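Periplasmic binding protein (Xylanimonas cellulosilytica, PDB 4MX8) probably captures an iron chelate or similar solute outside the cell membrane and passes it to an ABC transporter. Local coordinates at residues V44-I49 and K150-E155; P14-Y19 and T39-V44; A56-G61 and G298-R303; R48-D53 and D86-G91. All coordinates share one frame; numbering follows the deposited sequence.

Contact 1 (V44-I49 and K150-E155); sequences VDPQRI and KVLGAE
Val-44 and Pro-46 pack against the carboxy-terminal turn of helix 137-152, where Gly-153 ends the helix in a Schellman motif. Gly-153 has a positive phi of 61°, a backbone conformation readily taken by a residue without a side chain, and the chain swings away there toward the next helix. The carbonyl of Val-151 therefore points out of the helix end and is taken up by the loop. The backbone N of Asp-45 meets Val-151 O at 2.7 Å almost head-on, with a C=O...N angle of 176°. Asp-45 itself adopts left-handed helical backbone angles; its CB points away from the helix end, and the exposed position suits a charged residue.

The side chain of Val-44 can be followed outward. Its CB lies 4.2 Å from Val-151 O. From there CG1, anti to the backbone N (chi1 180°), runs alongside the helix end, 3.6 Å from Val-151 O and 3.7 Å from Lys-150 O, so that a methyl group rests beside two carbonyls. The other branch, CG2, turns to the N-terminal hairpin instead.

Pro-46, which has no N-H to satisfy, offers a compact apolar ring. Its CD and CG cross the Val-151 side chain at about a right angle, CD coming within 3.6 Å of Val-151 CG1, while Leu-108 of strand 108-111 touches both residues. Further along, the apolar side chains of Ile-49 and Leu-152 close the interior side of the loop, Ile-49 CD1 meeting Leu-152 CD2 at 4.0 Å.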
loop_
_atom_site.group_PDB
_atom_site.type_symbol
_atom_site.label_atom_id
_atom_site.label_comp_id
_atom_site.label_asym_id
_atom_site.label_seq_id
_atom_site.Cartn_x
_atom_site.Cartn_y
_atom_site.Cartn_z
ATOM N N VAL A 44 -13.392 7.839 20.755
ATOM C CA VAL A 44 -12.156 7.287 21.325
ATOM C C VAL A 44 -12.411 5.952 22.032
ATOM O O VAL A 44 -13.449 5.778 22.666
ATOM C CB VAL A 44 -11.531 8.254 22.322
ATOM C CG1 VAL A 44 -10.275 7.664 22.894
ATOM C CG2 VAL A 44 -11.239 9.580 21.653
ATOM N N ASP A 45 -11.459 5.028 21.931
ATOM C CA ASP A 45 -11.616 3.658 22.426
ATOM C C ASP A 45 -12.873 2.999 21.852
ATOM O O ASP A 45 -13.726 2.546 22.619
ATOM C CB ASP A 45 -11.649 3.627 23.963
ATOM C CG ASP A 45 -11.448 2.214 24.548
ATOM O OD1 ASP A 45 -10.972 1.317 23.815
ATOM O OD2 ASP A 45 -11.751 2.005 25.755
ATOM N N PRO A 46 -12.995 2.943 20.506
ATOM C CA PRO A 46 -14.217 2.363 19.940
ATOM C C PRO A 46 -14.261 0.846 20.120
ATOM O O PRO A 46 -13.220 0.176 20.143
ATOM C CB PRO A 46 -14.124 2.738 18.461
ATOM C CG PRO A 46 -12.639 2.770 18.187
ATOM C CD PRO A 46 -12.052 3.362 19.450
ATOM N N GLN A 47 -15.474 0.314 20.226
ATOM C CA GLN A 47 -15.683 -1.065 20.653
ATOM C C GLN A 47 -16.057 -2.046 19.508
ATOM O O GLN A 47 -15.988 -3.273 19.679
ATOM C CB GLN A 47 -16.733 -1.050 21.769
ATOM C CG GLN A 47 -16.371 -1.828 23.047
ATOM C CD GLN A 47 -15.011 -1.465 23.641
ATOM O OE1 GLN A 47 -14.497 -0.365 23.422
ATOM N NE2 GLN A 47 -14.419 -2.399 24.398
ATOM N N ARG A 48 -16.453 -1.497 18.355
ATOM C CA ARG A 48 -16.800 -2.287 17.171
ATOM C C ARG A 48 -16.337 -1.587 15.910
ATOM O O ARG A 48 -17.107 -0.832 15.309
ATOM C CB ARG A 48 -18.311 -2.478 17.051
ATOM C CG ARG A 48 -18.798 -3.885 17.331
ATOM C CD ARG A 48 -19.977 -4.255 16.443
ATOM N NE ARG A 48 -20.658 -5.439 16.958
ATOM C CZ ARG A 48 -20.440 -6.684 16.546
ATOM N NH1 ARG A 48 -19.569 -6.938 15.582
ATOM N NH2 ARG A 48 -21.110 -7.685 17.103
ATOM N N ILE A 49 -15.097 -1.836 15.495
ATOM C CA ILE A 49 -14.539 -1.156 14.331
ATOM C C ILE A 49 -14.715 -2.003 13.078
ATOM O O ILE A 49 -14.412 -3.196 13.075
ATOM C CB ILE A 49 -13.035 -0.866 14.509
ATOM C CG1 ILE A 49 -12.742 -0.326 15.905
ATOM C CG2 ILE A 49 -12.556 0.097 13.443
ATOM C CD1 ILE A 49 -11.287 -0.121 16.165
ATOM N N LYS A 150 -4.348 7.911 18.763
ATOM C CA LYS A 150 -5.284 8.686 19.569
ATOM C C LYS A 150 -6.651 7.991 19.697
ATOM O O LYS A 150 -7.215 7.930 20.789
ATOM C CB LYS A 150 -5.437 10.073 18.954
ATOM C CG LYS A 150 -6.376 10.993 19.645
ATOM C CD LYS A 150 -5.902 12.408 19.431
ATOM C CE LYS A 150 -6.893 13.198 18.620
ATOM N NZ LYS A 150 -6.565 14.653 18.674
ATOM N N VAL A 151 -7.170 7.469 18.586
ATOM C CA VAL A 151 -8.439 6.751 18.606
ATOM C C VAL A 151 -8.399 5.551 19.550
ATOM O O VAL A 151 -9.326 5.339 20.328
ATOM C CB VAL A 151 -8.845 6.271 17.198
ATOM C CG1 VAL A 151 -10.077 5.386 17.266
ATOM C CG2 VAL A 151 -9.102 7.456 16.302
ATOM N N LEU A 152 -7.320 4.775 19.488
ATOM C CA LEU A 152 -7.245 3.530 20.244
ATOM C C LEU A 152 -6.702 3.707 21.656
ATOM O O LEU A 152 -6.607 2.738 22.404
ATOM C CB LEU A 152 -6.395 2.509 19.496
ATOM C CG LEU A 152 -6.954 2.116 18.130
ATOM C CD1 LEU A 152 -5.996 1.214 17.387
ATOM C CD2 LEU A 152 -8.281 1.427 18.288
ATOM N N GLY A 153 -6.342 4.934 22.025
ATOM C CA GLY A 153 -5.693 5.160 23.305
ATOM C C GLY A 153 -4.377 4.413 23.379
ATOM O O GLY A 153 -4.065 3.746 24.375
ATOM N N ALA A 154 -3.613 4.533 22.297
ATOM C CA ALA A 154 -2.372 3.804 22.099
ATOM C C ALA A 154 -1.304 4.764 21.612
ATOM O O ALA A 154 -0.501 4.426 20.743
ATOM C CB ALA A 154 -2.575 2.707 21.089
ATOM N N GLU A 155 -1.296 5.966 22.179
ATOM C CA GLU A 155 -0.386 7.000 21.720
ATOM C C GLU A 155 1.073 6.563 21.867
ATOM O O GLU A 155 1.865 6.698 20.931
ATOM C CB GLU A 155 -0.664 8.307 22.443
ATOM C CG GLU A 155 -2.040 8.899 22.153
ATOM C CD GLU A 155 -3.108 8.480 23.161
ATOM O OE1 GLU A 155 -2.900 7.460 23.874
ATOM O OE2 GLU A 155 -4.159 9.177 23.237
#

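Contact 2 (P14-Y19 and T39-V44); sequences PATASY and TVEVPV
Ser-18 and Glu-41 face each other on the solvent side of two antiparallel strands, a suitable setting for polar residues. Glu-41 bends at chi2 (-70°), which folds its carboxylate back over the neighbouring strand; Ser-18 OG donates to Glu-41 OE2 at 3.0 Å, arriving from above the carboxylate plane. The other oxygen, Glu-41 OE1, accepts from a water at 2.9 Å, and that water also makes a weak bond to Thr-16 OG1. Together 16-24 and 35-43 form a beta hairpin, with Ala-17/Val-42 and Tyr-19/Val-40 as hydrogen-bonded pairs and Ser-18/Glu-41 as a non-hydrogen-bonded pair. The face bearing Ala-17, Tyr-19, Val-40 and Val-42 is turned to the body of the protein, where Phe-147 and Val-151 of helix 137-152 touch Val-42. Tyr-19 holds CG anti to its own N (chi1 -171°), so the ring leaves the hairpin and meets the ring of Phe-147, while its CB stays 4.2 Å from Val-42 CG2. Small Ala-17 leaves room for Val-44, whose CG2 comes within 4.2 Å of both Ala-17 CB and Ala-15 CB. Beyond the last paired residues, Val-44 N bonds to Ala-15 O at 3.2 Å.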
loop_
_atom_site.group_PDB
_atom_site.type_symbol
_atom_site.label_atom_id
_atom_site.label_comp_id
_atom_site.label_asym_id
_atom_site.label_seq_id
_atom_site.Cartn_x
_atom_site.Cartn_y
_atom_site.Cartn_z
ATOM N N PRO A 14 -15.475 9.303 28.055
ATOM C CA PRO A 14 -16.293 8.989 26.869
ATOM C C PRO A 14 -16.085 9.972 25.693
ATOM O O PRO A 14 -17.055 10.382 25.042
ATOM C CB PRO A 14 -17.724 9.067 27.413
ATOM C CG PRO A 14 -17.576 8.627 28.854
ATOM C CD PRO A 14 -16.235 9.159 29.314
ATOM N N ALA A 15 -14.823 10.301 25.408
ATOM C CA ALA A 15 -14.474 11.380 24.477
ATOM C C ALA A 15 -14.660 11.063 22.983
ATOM O O ALA A 15 -14.895 9.923 22.590
ATOM C CB ALA A 15 -13.032 11.853 24.739
ATOM N N THR A 16 -14.557 12.100 22.159
ATOM C CA THR A 16 -14.399 11.924 20.725
ATOM C C THR A 16 -13.121 12.617 20.253
ATOM O O THR A 16 -12.540 13.422 20.972
ATOM C CB THR A 16 -15.619 12.434 19.908
ATOM O OG1 THR A 16 -15.733 13.863 20.006
ATOM C CG2 THR A 16 -16.890 11.786 20.397
ATOM N N ALA A 17 -12.687 12.274 19.047
ATOM C CA ALA A 17 -11.523 12.873 18.420
ATOM C C ALA A 17 -11.967 13.380 17.059
ATOM O O ALA A 17 -12.647 12.665 16.317
ATOM C CB ALA A 17 -10.422 11.850 18.257
ATOM N N SER A 18 -11.592 14.612 16.736
ATOM C CA SER A 18 -12.024 15.244 15.501
ATOM C C SER A 18 -11.065 14.911 14.370
ATOM O O SER A 18 -9.853 15.091 14.504
ATOM C CB SER A 18 -12.059 16.741 15.701
ATOM O OG SER A 18 -13.235 17.267 15.141
ATOM N N TYR A 19 -11.597 14.405 13.260
ATOM C CA TYR A 19 -10.749 14.081 12.105
ATOM C C TYR A 19 -11.162 14.883 10.869
ATOM O O TYR A 19 -12.308 14.775 10.400
ATOM C CB TYR A 19 -10.753 12.585 11.786
ATOM C CG TYR A 19 -9.715 12.231 10.742
ATOM C CD1 TYR A 19 -8.360 12.241 11.055
ATOM C CD2 TYR A 19 -10.077 11.891 9.454
ATOM C CE1 TYR A 19 -7.399 11.928 10.110
ATOM C CE2 TYR A 19 -9.121 11.575 8.501
ATOM C CZ TYR A 19 -7.778 11.596 8.832
ATOM O OH TYR A 19 -6.806 11.281 7.897
ATOM N N THR A 39 -15.159 16.936 8.033
ATOM C CA THR A 39 -14.829 16.590 9.410
ATOM C C THR A 39 -15.741 15.489 9.938
ATOM O O THR A 39 -16.936 15.469 9.657
ATOM C CB THR A 39 -14.941 17.793 10.335
ATOM O OG1 THR A 39 -14.077 18.837 9.866
ATOM C CG2 THR A 39 -14.534 17.404 11.725
ATOM N N VAL A 40 -15.164 14.556 10.685
ATOM C CA VAL A 40 -15.936 13.490 11.303
ATOM C C VAL A 40 -15.518 13.363 12.766
ATOM O O VAL A 40 -14.325 13.427 13.079
ATOM C CB VAL A 40 -15.741 12.160 10.552
ATOM C CG1 VAL A 40 -16.399 11.027 11.299
ATOM C CG2 VAL A 40 -16.339 12.266 9.165
ATOM N N GLU A 41 -16.495 13.226 13.664
ATOM C CA GLU A 41 -16.185 13.007 15.073
ATOM C C GLU A 41 -16.106 11.508 15.365
ATOM O O GLU A 41 -17.128 10.817 15.396
ATOM C CB GLU A 41 -17.216 13.675 15.977
ATOM C CG GLU A 41 -17.474 15.157 15.676
ATOM C CD GLU A 41 -16.301 16.068 16.030
ATOM O OE1 GLU A 41 -15.489 15.690 16.912
ATOM O OE2 GLU A 41 -16.202 17.167 15.425
ATOM N N VAL A 42 -14.879 11.027 15.566
ATOM C CA VAL A 42 -14.584 9.624 15.826
ATOM C C VAL A 42 -14.604 9.360 17.317
ATOM O O VAL A 42 -13.980 10.089 18.079
ATOM C CB VAL A 42 -13.152 9.308 15.401
ATOM C CG1 VAL A 42 -12.885 7.823 15.505
ATOM C CG2 VAL A 42 -12.911 9.783 14.014
ATOM N N PRO A 43 -15.290 8.297 17.745
ATOM C CA PRO A 43 -15.257 7.959 19.172
ATOM C C PRO A 43 -13.888 7.409 19.596
ATOM O O PRO A 43 -13.296 6.609 18.867
ATOM C CB PRO A 43 -16.328 6.873 19.288
ATOM C CG PRO A 43 -16.356 6.234 17.948
ATOM C CD PRO A 43 -16.127 7.363 16.972
ATOM N N VAL A 44 -13.392 7.839 20.755
ATOM C CA VAL A 44 -12.156 7.287 21.325
ATOM C C VAL A 44 -12.411 5.952 22.032
ATOM O O VAL A 44 -13.449 5.778 22.666
ATOM C CB VAL A 44 -11.531 8.254 22.322
ATOM C CG1 VAL A 44 -10.275 7.664 22.894
ATOM C CG2 VAL A 44 -11.239 9.580 21.653
HETATM O O HOH W 1 -13.982 16.580 19.283
#

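Contact 3 (A56-G61 and G298-R303); sequences ALDTIG and GVETTR
Asp-58 reaches from helix 54-62 over the first turn of helix 299-309, its carboxylate lying against the backbone N-H groups that a helix start leaves without partners. CG stands anti to the backbone N (chi1 -174°), which extends the side chain straight toward the other helix. OD1 receives Glu-300 N on its syn side at 2.8 Å. OD2 is gripped twice: Thr-301 N uses its syn lone pair at 2.7 Å, and Thr-301 OG1 donates nearly along the C-O direction at the same 2.7 Å. Three bonds thus fix the rotation of a buried carboxylate, and the helix dipole would probably help to stabilise its negative charge. The hydroxyl of Thr-301 is also bonded to Tyr-78.

Beside Asp-58 in the sequence, Thr-59 OG1 accepts a weak bond from Val-299 N at 3.3 Å, while its methyl CG2 lies 4.0 Å from Val-299 CG2. Gly-298 occupies the N-cap position, where a CB would run into the Asp-58 carboxylate; its O is held from opposite faces by Thr-302 N and Thr-302 OG1. Were Asp-58 replaced by an alanine, the N-H groups of Glu-300 and Thr-301 would probably lose their acceptors and a gap would open between the helices.

The axes of the short helical segments lie 101° apart, one side chain meeting the other's N-terminal end. A carboxylate from a distant part of the chain thus binds a helix N terminus whose own N-cap residue is a glycine, joining the first helix of the amino-terminal lobe to the carboxy-terminal helix of this periplasmic binding protein fold.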
loop_
_atom_site.group_PDB
_atom_site.type_symbol
_atom_site.label_atom_id
_atom_site.label_comp_id
_atom_site.label_asym_id
_atom_site.label_seq_id
_atom_site.Cartn_x
_atom_site.Cartn_y
_atom_site.Cartn_z
ATOM N N ALA A 56 -5.259 0.380 7.071
ATOM C CA ALA A 56 -5.810 0.767 8.372
ATOM C C ALA A 56 -6.012 -0.450 9.256
ATOM O O ALA A 56 -5.803 -0.369 10.461
ATOM C CB ALA A 56 -7.097 1.505 8.220
ATOM N N LEU A 57 -6.429 -1.570 8.661
ATOM C CA LEU A 57 -6.586 -2.808 9.427
ATOM C C LEU A 57 -5.242 -3.162 10.046
ATOM O O LEU A 57 -5.159 -3.432 11.237
ATOM C CB LEU A 57 -7.115 -3.961 8.563
ATOM C CG LEU A 57 -7.537 -5.241 9.310
ATOM C CD1 LEU A 57 -8.605 -5.959 8.532
ATOM C CD2 LEU A 57 -6.385 -6.205 9.568
ATOM N N ASP A 58 -4.203 -3.146 9.214
ATOM C CA ASP A 58 -2.832 -3.392 9.634
ATOM C C ASP A 58 -2.474 -2.568 10.875
ATOM O O ASP A 58 -2.161 -3.121 11.933
ATOM C CB ASP A 58 -1.894 -3.038 8.479
ATOM C CG ASP A 58 -0.438 -3.400 8.751
ATOM O OD1 ASP A 58 -0.051 -3.604 9.931
ATOM O OD2 ASP A 58 0.335 -3.462 7.765
ATOM N N THR A 59 -2.523 -1.248 10.745
ATOM C CA THR A 59 -2.095 -0.384 11.839
ATOM C C THR A 59 -2.945 -0.567 13.096
ATOM O O THR A 59 -2.405 -0.635 14.216
ATOM C CB THR A 59 -2.016 1.097 11.422
ATOM O OG1 THR A 59 -1.010 1.245 10.409
ATOM C CG2 THR A 59 -1.628 1.958 12.602
ATOM N N ILE A 60 -4.263 -0.669 12.924
ATOM C CA ILE A 60 -5.132 -0.899 14.085
ATOM C C ILE A 60 -4.693 -2.146 14.865
ATOM O O ILE A 60 -4.606 -2.116 16.086
ATOM C CB ILE A 60 -6.620 -0.938 13.725
ATOM C CG1 ILE A 60 -7.072 0.454 13.294
ATOM C CG2 ILE A 60 -7.425 -1.315 14.915
ATOM C CD1 ILE A 60 -8.415 0.469 12.621
ATOM N N GLY A 61 -4.362 -3.218 14.158
ATOM C CA GLY A 61 -3.875 -4.410 14.815
ATOM C C GLY A 61 -2.565 -4.166 15.549
ATOM O O GLY A 61 -2.396 -4.584 16.696
ATOM N N GLY A 298 0.493 0.842 6.325
ATOM C CA GLY A 298 0.312 0.063 7.530
ATOM C C GLY A 298 1.634 -0.345 8.153
ATOM O O GLY A 298 2.653 -0.446 7.466
ATOM N N VAL A 299 1.614 -0.579 9.464
ATOM C CA VAL A 299 2.821 -0.901 10.211
ATOM C C VAL A 299 3.482 -2.224 9.796
ATOM O O VAL A 299 4.642 -2.236 9.397
ATOM C CB VAL A 299 2.560 -0.874 11.725
ATOM C CG1 VAL A 299 3.818 -1.282 12.481
ATOM C CG2 VAL A 299 2.092 0.520 12.151
ATOM N N GLU A 300 2.754 -3.333 9.877
ATOM C CA GLU A 300 3.341 -4.623 9.514
ATOM C C GLU A 300 3.732 -4.689 8.040
ATOM O O GLU A 300 4.750 -5.286 7.685
ATOM C CB GLU A 300 2.400 -5.774 9.862
ATOM C CG GLU A 300 2.915 -6.675 10.978
ATOM C CD GLU A 300 4.304 -7.266 10.702
ATOM O OE1 GLU A 300 4.608 -7.618 9.529
ATOM O OE2 GLU A 300 5.085 -7.386 11.679
ATOM N N THR A 301 2.915 -4.073 7.194
ATOM C CA THR A 301 3.208 -3.987 5.774
ATOM C C THR A 301 4.533 -3.258 5.502
ATOM O O THR A 301 5.344 -3.712 4.687
ATOM C CB THR A 301 2.051 -3.275 5.057
ATOM O OG1 THR A 301 0.864 -4.062 5.208
ATOM C CG2 THR A 301 2.340 -3.076 3.573
ATOM N N THR A 302 4.758 -2.142 6.194
ATOM C CA THR A 302 5.995 -1.387 6.000
ATOM C C THR A 302 7.201 -2.213 6.446
ATOM O O THR A 302 8.276 -2.120 5.857
ATOM C CB THR A 302 5.992 -0.033 6.749
ATOM O OG1 THR A 302 4.865 0.742 6.340
ATOM C CG2 THR A 302 7.229 0.752 6.425
ATOM N N ARG A 303 7.027 -3.025 7.484
ATOM C CA ARG A 303 8.104 -3.916 7.899
ATOM C C ARG A 303 8.383 -4.917 6.774
ATOM O O ARG A 303 9.540 -5.173 6.454
ATOM C CB ARG A 303 7.767 -4.665 9.194
ATOM C CG ARG A 303 7.423 -3.811 10.398
ATOM C CD ARG A 303 7.240 -4.690 11.638
ATOM N NE ARG A 303 6.969 -3.936 12.868
ATOM C CZ ARG A 303 5.793 -3.928 13.490
ATOM N NH1 ARG A 303 4.786 -4.631 12.993
ATOM N NH2 ARG A 303 5.623 -3.228 14.609
#

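Contact 4 (R48-D53 and D86-G91); sequences RIVVFD and DAFNAG
Phe-88 and Ala-90 present two bumps, a large ring and a small methyl, to the side chains of Arg-48, Val-50 and Phe-52. The branched Val-50 parts them: its CG2 meets the end of the Phe-88 ring, 3.5 Å from CZ, and its CG1 lies 3.8 Å from Ala-90 CB. With CG placed between its own N and carbonyl carbon (chi1 72°), Phe-88 stands up toward strand 49-51 and crosses Val-50 at about a right angle. Arg-48 NH1 comes obliquely to the ring, 3.9 Å from Phe-88 CD2, and the guanidinium plane is tilted 65° from that of the ring.

The Ala-90 methyl fits the hollow between Val-50 and Phe-52, where Phe-52 CZ lies 3.7 Å from Ala-90 CB. The carbonyl O of Ala-90 and the CA of Gly-91 sit at the edge of the Phe-52 ring, and Gly-91, with no side chain, lets the ring edge approach. Ile-101 of helix 98-104 touches both Phe-52 and Ala-90. Shrinking Phe-52 to an alanine is likely to open a gap beside Ala-90 and leave Ile-101 without its aromatic neighbour.

Val-51, pointing the other way, packs on helix 54-62. Strand 67-70 pairs with 49-51 and with 87-89; with helices 54-62 and 98-104 on its two faces, this is the layered packing of a parallel alpha/beta sheet, as in the amino-terminal lobe of this binding-protein family.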
loop_
_atom_site.group_PDB
_atom_site.type_symbol
_atom_site.label_atom_id
_atom_site.label_comp_id
_atom_site.label_asym_id
_atom_site.label_seq_id
_atom_site.Cartn_x
_atom_site.Cartn_y
_atom_site.Cartn_z
ATOM N N ARG A 48 -16.453 -1.497 18.355
ATOM C CA ARG A 48 -16.800 -2.287 17.171
ATOM C C ARG A 48 -16.337 -1.587 15.910
ATOM O O ARG A 48 -17.107 -0.832 15.309
ATOM C CB ARG A 48 -18.311 -2.478 17.051
ATOM C CG ARG A 48 -18.798 -3.885 17.331
ATOM C CD ARG A 48 -19.977 -4.255 16.443
ATOM N NE ARG A 48 -20.658 -5.439 16.958
ATOM C CZ ARG A 48 -20.440 -6.684 16.546
ATOM N NH1 ARG A 48 -19.569 -6.938 15.582
ATOM N NH2 ARG A 48 -21.110 -7.685 17.103
ATOM N N ILE A 49 -15.097 -1.836 15.495
ATOM C CA ILE A 49 -14.539 -1.156 14.331
ATOM C C ILE A 49 -14.715 -2.003 13.078
ATOM O O ILE A 49 -14.412 -3.196 13.075
ATOM C CB ILE A 49 -13.035 -0.866 14.509
ATOM C CG1 ILE A 49 -12.742 -0.326 15.905
ATOM C CG2 ILE A 49 -12.556 0.097 13.443
ATOM C CD1 ILE A 49 -11.287 -0.121 16.165
ATOM N N VAL A 50 -15.204 -1.384 12.012
ATOM C CA VAL A 50 -15.292 -2.049 10.716
ATOM C C VAL A 50 -14.296 -1.375 9.780
ATOM O O VAL A 50 -14.307 -0.155 9.642
ATOM C CB VAL A 50 -16.707 -1.965 10.150
ATOM C CG1 VAL A 50 -16.763 -2.580 8.782
ATOM C CG2 VAL A 50 -17.657 -2.687 11.072
ATOM N N VAL A 51 -13.423 -2.162 9.155
ATOM C CA VAL A 51 -12.346 -1.606 8.337
ATOM C C VAL A 51 -12.352 -2.194 6.920
ATOM O O VAL A 51 -12.319 -3.414 6.760
ATOM C CB VAL A 51 -10.971 -1.885 8.989
ATOM C CG1 VAL A 51 -9.828 -1.463 8.068
ATOM C CG2 VAL A 51 -10.863 -1.188 10.320
ATOM N N PHE A 52 -12.381 -1.334 5.904
ATOM C CA PHE A 52 -12.294 -1.787 4.515
ATOM C C PHE A 52 -10.897 -1.643 3.891
ATOM O O PHE A 52 -10.597 -2.282 2.887
ATOM C CB PHE A 52 -13.296 -1.034 3.626
ATOM C CG PHE A 52 -14.735 -1.439 3.830
ATOM C CD1 PHE A 52 -15.322 -2.400 3.030
ATOM C CD2 PHE A 52 -15.511 -0.835 4.811
ATOM C CE1 PHE A 52 -16.666 -2.761 3.213
ATOM C CE2 PHE A 52 -16.853 -1.189 4.996
ATOM C CZ PHE A 52 -17.427 -2.153 4.198
ATOM N N ASP A 53 -10.065 -0.775 4.462
ATOM C CA ASP A 53 -8.718 -0.485 3.939
ATOM C C ASP A 53 -7.690 -1.314 4.720
ATOM O O ASP A 53 -7.487 -1.098 5.920
ATOM C CB ASP A 53 -8.425 1.024 4.052
ATOM C CG ASP A 53 -6.989 1.397 3.657
ATOM O OD1 ASP A 53 -6.521 0.967 2.575
ATOM O OD2 ASP A 53 -6.330 2.148 4.431
ATOM N N ASP A 86 -15.184 -13.513 15.940
ATOM C CA ASP A 86 -16.503 -13.631 15.341
ATOM C C ASP A 86 -16.695 -12.518 14.321
ATOM O O ASP A 86 -17.833 -12.127 14.023
ATOM C CB ASP A 86 -17.578 -13.532 16.419
ATOM C CG ASP A 86 -17.456 -12.254 17.243
ATOM O OD1 ASP A 86 -18.486 -11.774 17.769
ATOM O OD2 ASP A 86 -16.327 -11.722 17.359
ATOM N N ALA A 87 -15.582 -12.007 13.792
ATOM C CA ALA A 87 -15.638 -10.908 12.834
ATOM C C ALA A 87 -16.587 -11.256 11.702
ATOM O O ALA A 87 -16.667 -12.421 11.291
ATOM C CB ALA A 87 -14.262 -10.581 12.292
ATOM N N PHE A 88 -17.324 -10.251 11.235
ATOM C CA PHE A 88 -18.348 -10.453 10.228
ATOM C C PHE A 88 -17.868 -9.889 8.892
ATOM O O PHE A 88 -17.017 -8.988 8.861
ATOM C CB PHE A 88 -19.676 -9.815 10.667
ATOM C CG PHE A 88 -19.683 -8.309 10.620
ATOM C CD1 PHE A 88 -20.122 -7.637 9.481
ATOM C CD2 PHE A 88 -19.249 -7.560 11.705
ATOM C CE1 PHE A 88 -20.125 -6.254 9.425
ATOM C CE2 PHE A 88 -19.241 -6.177 11.654
ATOM C CZ PHE A 88 -19.692 -5.525 10.517
ATOM N N ASN A 89 -18.408 -10.420 7.794
ATOM C CA ASN A 89 -17.991 -9.966 6.468
ATOM C C ASN A 89 -18.725 -8.679 6.053
ATOM O O ASN A 89 -19.948 -8.667 5.921
ATOM C CB ASN A 89 -18.154 -11.095 5.438
ATOM C CG ASN A 89 -17.685 -10.698 4.056
ATOM O OD1 ASN A 89 -16.559 -11.014 3.640
ATOM N ND2 ASN A 89 -18.560 -10.006 3.316
ATOM N N ALA A 90 -17.969 -7.604 5.845
ATOM C CA ALA A 90 -18.555 -6.281 5.594
ATOM C C ALA A 90 -18.771 -5.975 4.126
ATOM O O ALA A 90 -19.391 -4.968 3.790
ATOM C CB ALA A 90 -17.692 -5.193 6.206
ATOM N N GLY A 91 -18.236 -6.822 3.254
ATOM C CA GLY A 91 -18.285 -6.547 1.827
ATOM C C GLY A 91 -17.048 -7.036 1.100
ATOM O O GLY A 91 -16.604 -8.161 1.328
#

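From the N terminus, contact 2 closes first, folding residues 14-44 into a hairpin, and Val-44 then hands the chain directly to contact 1. That second loop is long, returning only at the end of helix 137-152, which also packs on the hairpin through Val-151 and Val-42. Contact 4 shares Arg-48 and Ile-49 with contact 1 but closes earlier, at residues 86-91, nested within its span. Contact 3 opens inside both loops, on helix 54-62, and closes near the C terminus, so it crosses contacts 1 and 4. Ile-60 touches Leu-152, Ile-49 and Val-51, tying its helix to helix 137-152 and the sheet, while contact 3 joins that helix to the C-terminal one.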